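Side-chain contacts in extracellular haem-binding protein (Streptomyces reticuli, PDB 3FPW), which binds haem and iron, is described as haem-degrading, and in its oligomeric form interacts with a cognate two-component sensor kinase: residues 75-80 against 88-93; 126-129 against 135-138. One frame throughout, in Å; residues are numbered along the deposited sequence.

Interaction 1 (75-80 against 88-93); sequences RAAVEA and VSVAVV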
# COMPACT_ATOMS: atom_id res chain seq x y z
N ARG A 75 17.05 19.78 -14.51
CA ARG A 75 16.62 20.78 -15.47
C ARG A 75 17.32 20.58 -16.81
O ARG A 75 16.71 20.75 -17.87
CB ARG A 75 16.85 22.19 -14.89
CG ARG A 75 15.86 22.51 -13.80
CD ARG A 75 16.07 23.91 -13.26
NE ARG A 75 15.61 24.91 -14.22
CZ ARG A 75 16.21 26.07 -14.42
NH1 ARG A 75 17.33 26.36 -13.78
NH2 ARG A 75 15.71 26.93 -15.30
N ALA A 76 18.59 20.19 -16.78
CA ALA A 76 19.34 19.97 -18.03
C ALA A 76 18.79 18.79 -18.81
O ALA A 76 18.76 18.79 -20.03
CB ALA A 76 20.81 19.77 -17.72
N ALA A 77 18.34 17.77 -18.10
CA ALA A 77 17.75 16.61 -18.77
C ALA A 77 16.44 17.02 -19.42
O ALA A 77 16.18 16.68 -20.56
CB ALA A 77 17.56 15.47 -17.77
N VAL A 78 15.61 17.77 -18.70
CA VAL A 78 14.36 18.24 -19.30
C VAL A 78 14.66 19.09 -20.53
O VAL A 78 14.05 18.93 -21.59
CB VAL A 78 13.49 19.05 -18.31
CG1 VAL A 78 12.32 19.72 -19.04
CG2 VAL A 78 12.99 18.14 -17.21
N GLU A 79 15.61 20.01 -20.39
CA GLU A 79 15.93 20.91 -21.51
C GLU A 79 16.40 20.15 -22.73
O GLU A 79 16.03 20.50 -23.85
CB GLU A 79 16.95 21.96 -21.08
CG GLU A 79 16.34 23.00 -20.12
CD GLU A 79 17.40 23.80 -19.39
OE1 GLU A 79 18.57 23.81 -19.85
OE2 GLU A 79 17.07 24.42 -18.35
N ALA A 80 17.19 19.10 -22.51
CA ALA A 80 17.66 18.29 -23.63
C ALA A 80 16.49 17.59 -24.31
O ALA A 80 16.41 17.54 -25.54
CB ALA A 80 18.71 17.28 -23.17
N VAL A 88 9.09 14.50 -21.11
CA VAL A 88 9.63 13.50 -20.18
C VAL A 88 9.41 13.94 -18.76
O VAL A 88 9.17 15.12 -18.50
CB VAL A 88 11.14 13.25 -20.39
CG1 VAL A 88 11.41 12.77 -21.84
CG2 VAL A 88 12.00 14.50 -20.02
N SER A 89 9.47 12.98 -17.84
CA SER A 89 9.64 13.29 -16.44
C SER A 89 11.07 12.94 -16.06
O SER A 89 11.68 12.03 -16.65
CB SER A 89 8.67 12.48 -15.55
OG SER A 89 7.31 12.82 -15.79
N VAL A 90 11.59 13.63 -15.05
CA VAL A 90 12.97 13.44 -14.63
C VAL A 90 13.01 13.35 -13.11
O VAL A 90 12.31 14.10 -12.42
CB VAL A 90 13.89 14.60 -15.13
CG1 VAL A 90 15.34 14.37 -14.71
CG2 VAL A 90 13.81 14.73 -16.64
N ALA A 91 13.80 12.42 -12.60
CA ALA A 91 13.97 12.33 -11.15
C ALA A 91 15.44 12.27 -10.82
O ALA A 91 16.21 11.60 -11.53
CB ALA A 91 13.29 11.10 -10.59
N VAL A 92 15.82 12.87 -9.69
CA VAL A 92 17.16 12.63 -9.15
C VAL A 92 16.99 11.99 -7.78
O VAL A 92 16.28 12.52 -6.92
CB VAL A 92 17.98 13.94 -9.04
CG1 VAL A 92 19.36 13.69 -8.44
CG2 VAL A 92 18.08 14.65 -10.41
N VAL A 93 17.60 10.82 -7.60
CA VAL A 93 17.45 10.04 -6.37
C VAL A 93 18.84 9.86 -5.72
O VAL A 93 19.82 9.51 -6.36
CB VAL A 93 16.79 8.65 -6.67
CG1 VAL A 93 16.78 7.76 -5.42
CG2 VAL A 93 15.37 8.83 -7.23
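V78 and V90 both hold CG1 anti to the backbone N (chi1 170° in V78, -178° in V90); this leaves CG2 beside that N, and there the two CG2 methyls meet. This is helix-on-sheet packing in the HbpS-like fold. Helix 67-83 lies over the antiparallel sheet through strand 89-94, the next strand in the chain. The two side chains approach at a slant, and the V78 CG2 to V90 CG2 distance of 3.6 Å is the shortest between the segments. A77, one residue earlier on the helix, points its CB at the strand and rests against both branches of V90, 3.9 Å from CG1 and 4.0 Å from CG2. V90 thus reaches two successive helical residues with its forked end. No hydrogen bond crosses here; shape and the burial of methyl groups hold the pair together. V90 also touches A74 one turn earlier, while its backbone bonds to L103 on strand 99-104. S89 points its side chain away from the helix, and its OG bonds to S112 OG on the other side of the strand. V78 packs in addition on L103 of its own chain and on L67 of a second subunit, which places this helix near a subunit interface. Just before the strand, V88 points toward the helix, and its CG2 lies 4.5 Å from V78 CA, backbone rather than side chain.

Interaction 2 (126-129 against 135-138); sequences WNAP and KRLA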
# COMPACT_ATOMS: atom_id res chain seq x y z
N TRP A 126 22.99 0.22 -8.05
CA TRP A 126 24.04 -0.64 -8.62
C TRP A 126 25.19 0.15 -9.25
O TRP A 126 26.15 -0.43 -9.76
CB TRP A 126 23.46 -1.66 -9.63
CG TRP A 126 22.81 -2.83 -8.94
CD1 TRP A 126 23.43 -3.98 -8.52
CD2 TRP A 126 21.43 -2.97 -8.59
NE1 TRP A 126 22.52 -4.81 -7.92
CE2 TRP A 126 21.29 -4.22 -7.95
CE3 TRP A 126 20.31 -2.15 -8.74
CZ2 TRP A 126 20.05 -4.68 -7.48
CZ3 TRP A 126 19.07 -2.62 -8.27
CH2 TRP A 126 18.97 -3.87 -7.64
N ASN A 127 25.12 1.48 -9.17
CA ASN A 127 26.15 2.33 -9.75
C ASN A 127 26.40 1.97 -11.22
O ASN A 127 27.56 1.81 -11.66
CB ASN A 127 27.45 2.28 -8.95
CG ASN A 127 28.42 3.33 -9.38
OD1 ASN A 127 28.03 4.37 -9.91
ND2 ASN A 127 29.72 3.09 -9.13
N ALA A 128 25.33 1.89 -11.98
CA ALA A 128 25.41 1.47 -13.38
C ALA A 128 24.21 2.03 -14.12
O ALA A 128 23.13 2.15 -13.54
CB ALA A 128 25.42 -0.06 -13.48
N PRO A 129 24.36 2.31 -15.42
CA PRO A 129 23.22 2.75 -16.24
C PRO A 129 22.17 1.64 -16.31
O PRO A 129 22.53 0.46 -16.35
CB PRO A 129 23.84 2.96 -17.63
CG PRO A 129 25.33 2.98 -17.43
CD PRO A 129 25.60 2.16 -16.21
N LYS A 135 20.40 -5.79 -19.02
CA LYS A 135 21.05 -6.91 -19.69
C LYS A 135 21.49 -7.99 -18.70
O LYS A 135 21.65 -9.17 -19.07
CB LYS A 135 22.21 -6.40 -20.54
CG LYS A 135 21.73 -5.44 -21.62
CD LYS A 135 22.89 -4.86 -22.41
CE LYS A 135 22.47 -3.59 -23.15
NZ LYS A 135 21.44 -3.80 -24.20
N ARG A 136 21.64 -7.60 -17.44
CA ARG A 136 21.98 -8.55 -16.38
C ARG A 136 20.86 -9.52 -16.10
O ARG A 136 21.08 -10.58 -15.51
CB ARG A 136 22.34 -7.82 -15.09
CG ARG A 136 23.62 -7.03 -15.18
CD ARG A 136 23.96 -6.42 -13.84
NE ARG A 136 25.06 -5.48 -13.95
CZ ARG A 136 25.62 -4.87 -12.91
NH1 ARG A 136 25.16 -5.10 -11.68
NH2 ARG A 136 26.62 -4.01 -13.09
N LEU A 137 19.64 -9.15 -16.49
CA LEU A 137 18.49 -10.01 -16.28
C LEU A 137 18.58 -11.33 -17.05
O LEU A 137 17.89 -12.30 -16.72
CB LEU A 137 17.22 -9.26 -16.66
CG LEU A 137 16.91 -8.05 -15.78
CD1 LEU A 137 15.65 -7.35 -16.24
CD2 LEU A 137 16.80 -8.46 -14.31
N ALA A 138 19.45 -11.38 -18.05
CA ALA A 138 19.66 -12.61 -18.80
C ALA A 138 20.21 -13.72 -17.91
O ALA A 138 19.79 -14.87 -18.03
CB ALA A 138 20.58 -12.36 -20.00
O HOH W 1 26.72 -3.12 -10.02
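R136 meets W126 and A128 with its guanidinium, through van der Waals contact and through a shared water. The direct contacts are few and of van der Waals kind. R136 NH1 lies 3.8 Å from W126 CD1, on the pyrrole part of the indole, and R136 NH2 lies 4.1 Å from A128 CB. The guanidinium and indole planes are 83° apart, nearly perpendicular, and the approach is oblique to both. The reach of the arginine explains the pairing: its chain is extended from CG to NE (chi2 -176°), which spans the distance between backbones whose nearest CA atoms, those of A128 and R136, are 11.0 Å apart. The polar part runs through one water. It accepts a hydrogen bond from R136 NH1 at 3.0 Å and donates one to W126 O at 2.8 Å. Because it lies in the guanidinium plane at its edge, this bridge probably helps to fix how the group is turned, and it gives the carbonyl at the end of helix 112-126 a partner. Around the pair, W126 also meets F151, its ring planes inclined at about 55°, and packs on Q111 of a third subunit. N127, with positive phi, takes the chain out of helix 112-126, and P129 is the N-cap of helix 130-135. The arrangement is a water-bridged helix C-terminus: the arginine after short helix 130-135 reaches back, spanning that helix, to the last carbonyl of helix 112-126.

Overall arrangement
After strands 52-53 and 59-65 comes helix 67-83, and interaction 1 closes the short connection that leads from it into strand 89-94, fixing the helix against the sheet. The chain then runs through strand 99-104 and helix 112-126 before interaction 2 opens; there 126-129 and 135-138 enclose helix 130-135. The two contacts follow in series, neither nested nor crossing. The centres of interactions 1 and 2 are 21 Å apart, on opposite sides of the chain's centre. The nearest atoms of interactions 1 and 2 stay about 10 Å apart. Interaction 1 ties helix 67-83 to the sheet; interaction 2 ties the loop after helix 130-135, which continues toward strand 155-160, to the end of helix 112-126.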